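Local coordinates for tail spike protein gp49 (Pseudomonas phage LKA1, PDB 4RU4) that probably cleaves the O-specific polysaccharide of Pseudomonas as a lyase, serving as the trimeric tailspike of the phage during entry into its host, at residues D53-W57 / Y77-I83; V15-F20 / L60-S66; P509-L515 / Q596-V602. One frame throughout, in Å; residues are numbered along the deposited sequence.

Interactions 1 and 2 sit together near the start of the chain, their centres 12 Å apart. Both use helix 55-65, and they touch where Ile83 packs on Leu60 and Val64. Their segments alternate along the chain: 15-20, 53-57, 60-66, then 77-83. The helix packs on both the N-terminal loop and the early strands of the parallel beta-helix. Interaction 3 comes last in the chain, its centre 69 Å from that of interaction 1 and 71 Å from that of interaction 2. It pairs the first and last strands of the C-terminal Ig-like region, and interactions 1 and 2 lie on the opposite side of the chain's centre from it.

Interaction 1 of 3, residues D53-W57 / Y77-I83; sequences DEIDW and YQINRGI
Asp53 OD1 takes three hydrogen bonds. Arg81 NE and NH2 both reach Asp53 OD1 side-on, at 3.0 Å each, in a salt bridge; Asn80 ND2 adds a third from above the carboxylate plane. The carboxylate and guanidinium planes stand 79° apart. The other oxygen, OD2, accepts from the backbone N of Val49 and Ala50. This cluster lies at the start of the parallel beta-helix, at the corner at Asn80 and Arg81, where the chain passes from one strand to the next and the N-terminal end of helix 55-65 packs on them. Asn80 also accepts: the backbone N of Glu54, the N-cap residue of the helix, gives a nearly straight 2.9 Å bond to Asn80 OD1. With chi1 of 62°, the Asn80 amide stays close over its own backbone and meets both residues at once. Further along, Asp56 OD2 accepts from Gln78 N at 2.9 Å on its anti side, while OD1 is held by the backbone N of Val23 and Gly24. Ile79 CG2 packs on Trp57 CB at 3.7 Å, and Arg81 CB covers one face of the five-membered ring. At the indole edge, Trp57 NE1 donates to Gly82 O at 2.9 Å, the oxygen close to the ring plane.

Interaction 2 of 3, residues V15-F20 / L60-S66; sequences VTPAQF and LQAAVDS
The Phe20 ring lies with one face against the helix backbone at Ala62 and Ala63. Ala63 CA sits 3.9 Å from the Phe20 ring centroid and 19° off the normal, a CH-pi contact. Ala62 O lies over the same face, nearer the rim. Val15 CB and Thr16 O, from the ring's own segment, are at its edge. Two methyl groups on the helix side of the ring touch it: Ala62 CB is 3.8 Å from Phe20 CD2, and Ala63 CB is 3.8 Å from Phe20 CD1. At the far end Phe20 CZ meets Ser66 CB. Val15 CG2 reaches the same Ala63 CB at 3.9 Å. Toward the start of the helix segment, Pro17 CG packs on Leu60 CD2 at 3.6 Å; the leucine branch swings back to the loop although its CB points away. The contact between the segments is apolar. Some polar bonds brace each segment: Ser66 OG donates to Ala63 O at 2.7 Å, and Thr16 OG1 accepts from Gln19 N in an ST motif. Val15, Pro17, Leu60 and Ala63 also pack on strand 70-72. The N-terminal loop and helix 55-65 thus lie against the first strands, consistent with an N-terminal cap on a parallel beta-helix.

Interaction 3 of 3, residues P509-L515 / Q596-V602; sequences PMRMPVL and QAGIYEV
Strands 510-515 and 596-600 run antiparallel; their axes approach to 4.6 Å, at 169°, and a beta bulge between Met512 and Leu515 shifts the register by one. Met512 and Ile599 form a hydrogen-bonded pair, with Met512 N to Ile599 O at 3.0 Å; the return bond is weak. Past the bulge, Leu515 and Ala597 pair through two sound bonds. On the face that carries Met512 and Ile599, the two side chains lie side by side and point the same way. Ile599 CG2 also touches Met510 CB. Tyr600, on the face of Arg511, crosses Val514 at about a right angle, and Val514 CG2 meets the ring edge at Tyr600 CE1, 3.7 Å away. One ring face lies over Gly598, where the absence of a side chain makes room for the phenol. Beyond the strand, Glu601 binds both backbone polar atoms of Met510. Its N donates to Met510 O, and Glu601 OE1 accepts from Met510 N at 2.9 Å on the anti side, while OE2 makes a salt bridge with Lys542. Arg511 grips the C-terminus. It bends at chi3 (-49°), bringing Arg511 NE and NH2 to Val602 O at 3.1 and 2.9 Å. Both come from the same face of the carboxylate, and NH2 also forms a salt bridge to Val602 OXT, whose hydrogen bond is weak. Arg511 NH2 donates to Leu489 O of the second subunit, and Val602 OXT bonds Tyr538 OH of that subunit. Such pairing of first and last strands is consistent with the Ig-like beta-sandwich of this region, here built into the trimer interface.

Interaction 1 of 3, residues D53-W57 / Y77-I83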
# COMPACT_ATOMS: atom_id res chain seq x y z
N ASP B 53 -40.25 -21.81 22.62
CA ASP B 53 -38.94 -21.14 22.45
C ASP B 53 -37.80 -22.08 22.87
O ASP B 53 -37.95 -22.88 23.80
CB ASP B 53 -38.82 -19.89 23.32
CG ASP B 53 -39.66 -18.73 22.82
OD1 ASP B 53 -40.07 -18.75 21.64
OD2 ASP B 53 -39.91 -17.81 23.62
N GLU B 54 -36.65 -21.95 22.23
CA GLU B 54 -35.49 -22.76 22.57
C GLU B 54 -34.87 -22.35 23.90
O GLU B 54 -34.69 -21.16 24.18
CB GLU B 54 -34.42 -22.63 21.46
CG GLU B 54 -34.83 -23.25 20.12
CD GLU B 54 -34.78 -24.78 20.12
OE1 GLU B 54 -34.20 -25.36 21.05
OE2 GLU B 54 -35.32 -25.39 19.17
N ILE B 55 -34.54 -23.33 24.72
CA ILE B 55 -33.78 -23.07 25.94
C ILE B 55 -32.45 -22.34 25.63
O ILE B 55 -32.08 -21.41 26.36
CB ILE B 55 -33.55 -24.40 26.72
CG1 ILE B 55 -34.87 -24.86 27.36
CG2 ILE B 55 -32.42 -24.24 27.76
CD1 ILE B 55 -34.92 -26.35 27.78
N ASP B 56 -31.76 -22.71 24.55
CA ASP B 56 -30.49 -22.05 24.22
C ASP B 56 -30.70 -20.57 23.96
O ASP B 56 -29.89 -19.74 24.37
CB ASP B 56 -29.82 -22.68 22.99
CG ASP B 56 -29.27 -24.09 23.25
OD1 ASP B 56 -28.92 -24.40 24.41
OD2 ASP B 56 -29.21 -24.88 22.29
N TRP B 57 -31.79 -20.24 23.27
CA TRP B 57 -32.07 -18.84 23.02
C TRP B 57 -32.39 -18.10 24.32
O TRP B 57 -31.83 -17.02 24.61
CB TRP B 57 -33.23 -18.65 22.01
CG TRP B 57 -33.67 -17.19 22.04
CD1 TRP B 57 -33.10 -16.15 21.36
CD2 TRP B 57 -34.72 -16.63 22.84
NE1 TRP B 57 -33.75 -14.97 21.66
CE2 TRP B 57 -34.74 -15.24 22.58
CE3 TRP B 57 -35.64 -17.16 23.75
CZ2 TRP B 57 -35.63 -14.39 23.19
CZ3 TRP B 57 -36.55 -16.31 24.36
CH2 TRP B 57 -36.54 -14.94 24.07
N TYR B 77 -25.57 -23.84 19.69
CA TYR B 77 -26.75 -23.33 20.39
C TYR B 77 -27.90 -23.05 19.43
O TYR B 77 -27.75 -22.29 18.47
CB TYR B 77 -26.34 -22.06 21.14
CG TYR B 77 -25.20 -22.28 22.12
CD1 TYR B 77 -23.87 -22.18 21.72
CD2 TYR B 77 -25.47 -22.56 23.45
CE1 TYR B 77 -22.85 -22.39 22.62
CE2 TYR B 77 -24.45 -22.76 24.36
CZ TYR B 77 -23.14 -22.67 23.94
OH TYR B 77 -22.11 -22.87 24.84
N GLN B 78 -29.05 -23.67 19.69
CA GLN B 78 -30.18 -23.57 18.79
C GLN B 78 -31.07 -22.42 19.23
O GLN B 78 -31.55 -22.41 20.37
CB GLN B 78 -31.00 -24.87 18.79
CG GLN B 78 -30.11 -26.13 18.69
CD GLN B 78 -29.34 -26.16 17.38
OE1 GLN B 78 -29.94 -26.24 16.30
NE2 GLN B 78 -28.00 -26.03 17.46
N ILE B 79 -31.30 -21.46 18.33
CA ILE B 79 -32.12 -20.31 18.68
C ILE B 79 -33.25 -20.11 17.67
O ILE B 79 -33.08 -20.33 16.48
CB ILE B 79 -31.28 -19.03 18.83
CG1 ILE B 79 -30.66 -18.62 17.48
CG2 ILE B 79 -30.22 -19.23 19.92
CD1 ILE B 79 -30.08 -17.20 17.42
N ASN B 80 -34.42 -19.72 18.16
CA ASN B 80 -35.54 -19.53 17.26
C ASN B 80 -35.92 -18.05 17.18
O ASN B 80 -36.90 -17.69 16.53
CB ASN B 80 -36.75 -20.34 17.74
CG ASN B 80 -37.21 -19.89 19.09
OD1 ASN B 80 -36.50 -20.05 20.09
ND2 ASN B 80 -38.41 -19.31 19.15
N ARG B 81 -35.14 -17.21 17.85
CA ARG B 81 -35.39 -15.76 17.84
C ARG B 81 -34.05 -15.07 17.84
O ARG B 81 -33.06 -15.65 18.28
CB ARG B 81 -36.10 -15.30 19.13
CG ARG B 81 -37.50 -15.83 19.30
CD ARG B 81 -38.26 -15.20 20.49
NE ARG B 81 -39.46 -15.99 20.69
CZ ARG B 81 -40.59 -15.79 20.01
NH1 ARG B 81 -40.69 -14.79 19.15
NH2 ARG B 81 -41.63 -16.59 20.23
N GLY B 82 -34.03 -13.81 17.41
CA GLY B 82 -32.79 -13.08 17.44
C GLY B 82 -32.29 -12.86 18.86
O GLY B 82 -33.08 -12.80 19.81
N ILE B 83 -30.98 -12.75 19.01
CA ILE B 83 -30.37 -12.32 20.25
C ILE B 83 -30.09 -10.81 20.13
O ILE B 83 -29.26 -10.40 19.31
CB ILE B 83 -29.05 -13.07 20.51
CG1 ILE B 83 -29.31 -14.59 20.49
CG2 ILE B 83 -28.39 -12.57 21.81
CD1 ILE B 83 -28.04 -15.43 20.41

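Interaction 2 of 3, residues V15-F20 / L60-S66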
# COMPACT_ATOMS: atom_id res chain seq x y z
N VAL B 15 -20.25 -13.91 32.33
CA VAL B 15 -21.24 -14.99 32.40
C VAL B 15 -21.23 -15.91 31.19
O VAL B 15 -20.73 -15.55 30.13
CB VAL B 15 -22.69 -14.44 32.56
CG1 VAL B 15 -22.78 -13.54 33.79
CG2 VAL B 15 -23.12 -13.68 31.31
N THR B 16 -21.78 -17.11 31.35
CA THR B 16 -21.90 -18.04 30.23
C THR B 16 -23.36 -18.39 30.02
O THR B 16 -24.17 -18.24 30.93
CB THR B 16 -21.11 -19.34 30.47
OG1 THR B 16 -21.66 -20.02 31.60
CG2 THR B 16 -19.63 -19.04 30.68
N PRO B 17 -23.70 -18.88 28.81
CA PRO B 17 -25.06 -19.39 28.58
C PRO B 17 -25.40 -20.55 29.54
O PRO B 17 -26.53 -20.65 30.00
CB PRO B 17 -25.01 -19.90 27.13
CG PRO B 17 -23.87 -19.13 26.49
CD PRO B 17 -22.87 -18.93 27.59
N ALA B 18 -24.42 -21.41 29.83
CA ALA B 18 -24.61 -22.52 30.78
C ALA B 18 -25.16 -22.06 32.12
O ALA B 18 -26.04 -22.71 32.69
CB ALA B 18 -23.29 -23.29 31.00
N GLN B 19 -24.65 -20.94 32.62
CA GLN B 19 -25.09 -20.40 33.90
C GLN B 19 -26.55 -20.01 33.86
O GLN B 19 -27.18 -19.87 34.90
CB GLN B 19 -24.30 -19.15 34.29
CG GLN B 19 -22.86 -19.39 34.62
CD GLN B 19 -22.16 -18.11 35.06
OE1 GLN B 19 -22.44 -17.04 34.54
NE2 GLN B 19 -21.28 -18.23 36.04
N PHE B 20 -27.06 -19.77 32.65
CA PHE B 20 -28.45 -19.40 32.49
C PHE B 20 -29.26 -20.56 31.93
O PHE B 20 -30.38 -20.37 31.43
CB PHE B 20 -28.59 -18.13 31.66
CG PHE B 20 -28.06 -16.90 32.35
CD1 PHE B 20 -26.72 -16.59 32.28
CD2 PHE B 20 -28.90 -16.09 33.11
CE1 PHE B 20 -26.20 -15.47 32.93
CE2 PHE B 20 -28.38 -14.96 33.79
CZ PHE B 20 -27.04 -14.66 33.69
N LEU B 60 -29.15 -17.61 26.28
CA LEU B 60 -28.22 -16.66 25.68
C LEU B 60 -28.77 -15.26 25.82
O LEU B 60 -28.05 -14.35 26.18
CB LEU B 60 -28.03 -16.95 24.20
CG LEU B 60 -26.90 -17.90 23.85
CD1 LEU B 60 -27.10 -18.39 22.43
CD2 LEU B 60 -25.58 -17.16 24.01
N GLN B 61 -30.06 -15.10 25.55
CA GLN B 61 -30.69 -13.78 25.71
C GLN B 61 -30.61 -13.30 27.15
O GLN B 61 -30.34 -12.11 27.40
CB GLN B 61 -32.15 -13.76 25.21
CG GLN B 61 -32.76 -12.35 25.23
CD GLN B 61 -32.07 -11.42 24.24
OE1 GLN B 61 -32.11 -11.64 23.03
NE2 GLN B 61 -31.41 -10.39 24.76
N ALA B 62 -30.85 -14.21 28.09
CA ALA B 62 -30.79 -13.85 29.52
C ALA B 62 -29.37 -13.46 29.93
O ALA B 62 -29.16 -12.54 30.75
CB ALA B 62 -31.32 -14.99 30.41
N ALA B 63 -28.39 -14.16 29.36
CA ALA B 63 -26.99 -13.83 29.64
C ALA B 63 -26.66 -12.42 29.15
O ALA B 63 -26.05 -11.62 29.88
CB ALA B 63 -26.04 -14.86 28.99
N VAL B 64 -27.04 -12.13 27.91
CA VAL B 64 -26.89 -10.78 27.37
C VAL B 64 -27.60 -9.77 28.27
O VAL B 64 -27.04 -8.73 28.60
CB VAL B 64 -27.42 -10.68 25.93
CG1 VAL B 64 -27.57 -9.23 25.50
CG2 VAL B 64 -26.48 -11.44 24.97
N ASP B 65 -28.83 -10.10 28.68
CA ASP B 65 -29.64 -9.20 29.48
C ASP B 65 -29.02 -8.89 30.84
O ASP B 65 -29.35 -7.89 31.47
CB ASP B 65 -31.04 -9.77 29.70
CG ASP B 65 -31.92 -9.66 28.44
OD1 ASP B 65 -31.49 -9.01 27.47
OD2 ASP B 65 -33.03 -10.21 28.43
N SER B 66 -28.13 -9.76 31.30
CA SER B 66 -27.49 -9.55 32.58
C SER B 66 -26.65 -8.27 32.58
O SER B 66 -26.35 -7.72 33.65
CB SER B 66 -26.61 -10.75 32.95
OG SER B 66 -25.33 -10.68 32.31

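Interaction 3 of 3, residues P509-L515 / Q596-V602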
# COMPACT_ATOMS: atom_id res chain seq x y z
N PRO B 509 -7.70 20.32 -23.78
CA PRO B 509 -6.23 20.35 -23.86
C PRO B 509 -5.71 18.91 -23.72
O PRO B 509 -5.97 18.28 -22.70
CB PRO B 509 -5.83 21.16 -22.64
CG PRO B 509 -7.08 21.93 -22.25
CD PRO B 509 -8.19 20.98 -22.57
N MET B 510 -4.98 18.43 -24.73
CA MET B 510 -4.55 17.04 -24.77
C MET B 510 -3.06 16.90 -24.61
O MET B 510 -2.30 17.74 -25.09
CB MET B 510 -4.87 16.43 -26.14
CG MET B 510 -6.33 16.20 -26.37
SD MET B 510 -6.51 15.56 -28.04
CE MET B 510 -8.30 15.42 -28.08
N ARG B 511 -2.65 15.81 -23.96
CA ARG B 511 -1.28 15.30 -24.03
C ARG B 511 -1.33 13.87 -24.57
O ARG B 511 -2.05 13.03 -24.02
CB ARG B 511 -0.61 15.36 -22.65
CG ARG B 511 0.85 14.98 -22.65
CD ARG B 511 1.43 14.91 -21.24
NE ARG B 511 1.12 16.08 -20.47
CZ ARG B 511 0.87 16.10 -19.16
NH1 ARG B 511 0.94 15.01 -18.40
NH2 ARG B 511 0.58 17.26 -18.61
N MET B 512 -0.61 13.60 -25.67
CA MET B 512 -0.62 12.29 -26.33
C MET B 512 0.83 11.88 -26.59
O MET B 512 1.69 12.74 -26.79
CB MET B 512 -1.41 12.31 -27.65
CG MET B 512 -2.90 12.63 -27.48
SD MET B 512 -3.78 11.21 -26.79
CE MET B 512 -4.99 12.02 -25.74
N PRO B 513 1.10 10.56 -26.57
CA PRO B 513 2.49 10.07 -26.55
C PRO B 513 3.25 10.43 -27.83
O PRO B 513 2.62 10.64 -28.87
CB PRO B 513 2.32 8.54 -26.49
CG PRO B 513 0.91 8.30 -25.99
CD PRO B 513 0.11 9.48 -26.47
N VAL B 514 4.57 10.45 -27.73
CA VAL B 514 5.45 10.75 -28.85
C VAL B 514 5.77 9.49 -29.66
O VAL B 514 6.04 8.43 -29.09
CB VAL B 514 6.79 11.37 -28.35
CG1 VAL B 514 7.70 11.77 -29.51
CG2 VAL B 514 6.48 12.57 -27.45
N LEU B 515 5.73 9.61 -30.98
CA LEU B 515 6.18 8.54 -31.86
C LEU B 515 7.20 9.19 -32.78
O LEU B 515 7.13 10.39 -33.01
CB LEU B 515 5.02 8.00 -32.69
CG LEU B 515 4.00 7.22 -31.86
CD1 LEU B 515 2.76 6.87 -32.70
CD2 LEU B 515 4.67 5.95 -31.31
N GLN B 596 9.25 13.13 -35.76
CA GLN B 596 8.53 12.74 -34.56
C GLN B 596 7.21 13.50 -34.45
O GLN B 596 7.02 14.54 -35.08
CB GLN B 596 9.39 12.94 -33.31
CG GLN B 596 9.68 14.40 -32.95
CD GLN B 596 10.82 14.47 -31.97
OE1 GLN B 596 11.96 14.17 -32.31
NE2 GLN B 596 10.51 14.78 -30.72
N ALA B 597 6.30 12.96 -33.65
CA ALA B 597 4.93 13.45 -33.60
C ALA B 597 4.44 13.30 -32.16
O ALA B 597 4.76 12.31 -31.49
CB ALA B 597 4.03 12.62 -34.57
N GLY B 598 3.63 14.25 -31.69
CA GLY B 598 3.04 14.13 -30.37
C GLY B 598 2.05 15.27 -30.17
O GLY B 598 1.92 16.12 -31.05
N ILE B 599 1.32 15.25 -29.05
CA ILE B 599 0.44 16.37 -28.76
C ILE B 599 0.77 16.87 -27.35
O ILE B 599 0.87 16.09 -26.42
CB ILE B 599 -1.06 16.02 -28.96
CG1 ILE B 599 -1.32 15.57 -30.42
CG2 ILE B 599 -1.92 17.24 -28.64
CD1 ILE B 599 -2.79 15.00 -30.70
N TYR B 600 0.94 18.19 -27.20
CA TYR B 600 1.57 18.72 -26.00
C TYR B 600 0.86 19.99 -25.57
O TYR B 600 1.48 21.04 -25.53
CB TYR B 600 3.05 19.06 -26.26
CG TYR B 600 3.81 18.07 -27.14
CD1 TYR B 600 4.30 16.88 -26.62
CD2 TYR B 600 4.09 18.36 -28.47
CE1 TYR B 600 5.02 15.99 -27.42
CE2 TYR B 600 4.80 17.49 -29.28
CZ TYR B 600 5.27 16.31 -28.76
OH TYR B 600 5.99 15.46 -29.59
N GLU B 601 -0.41 19.89 -25.20
CA GLU B 601 -1.22 21.07 -24.92
C GLU B 601 -1.43 21.35 -23.42
O GLU B 601 -2.01 22.37 -23.05
CB GLU B 601 -2.57 20.94 -25.62
CG GLU B 601 -2.46 20.88 -27.15
CD GLU B 601 -3.78 20.57 -27.81
OE1 GLU B 601 -4.72 20.18 -27.08
OE2 GLU B 601 -3.87 20.69 -29.05
N VAL B 602 -0.98 20.45 -22.55
CA VAL B 602 -1.24 20.62 -21.13
C VAL B 602 -0.14 19.93 -20.33
O VAL B 602 0.62 19.10 -20.87
CB VAL B 602 -2.66 20.14 -20.76
CG1 VAL B 602 -2.80 18.63 -20.92
CG2 VAL B 602 -3.06 20.59 -19.34
OXT VAL B 602 0.03 20.22 -19.15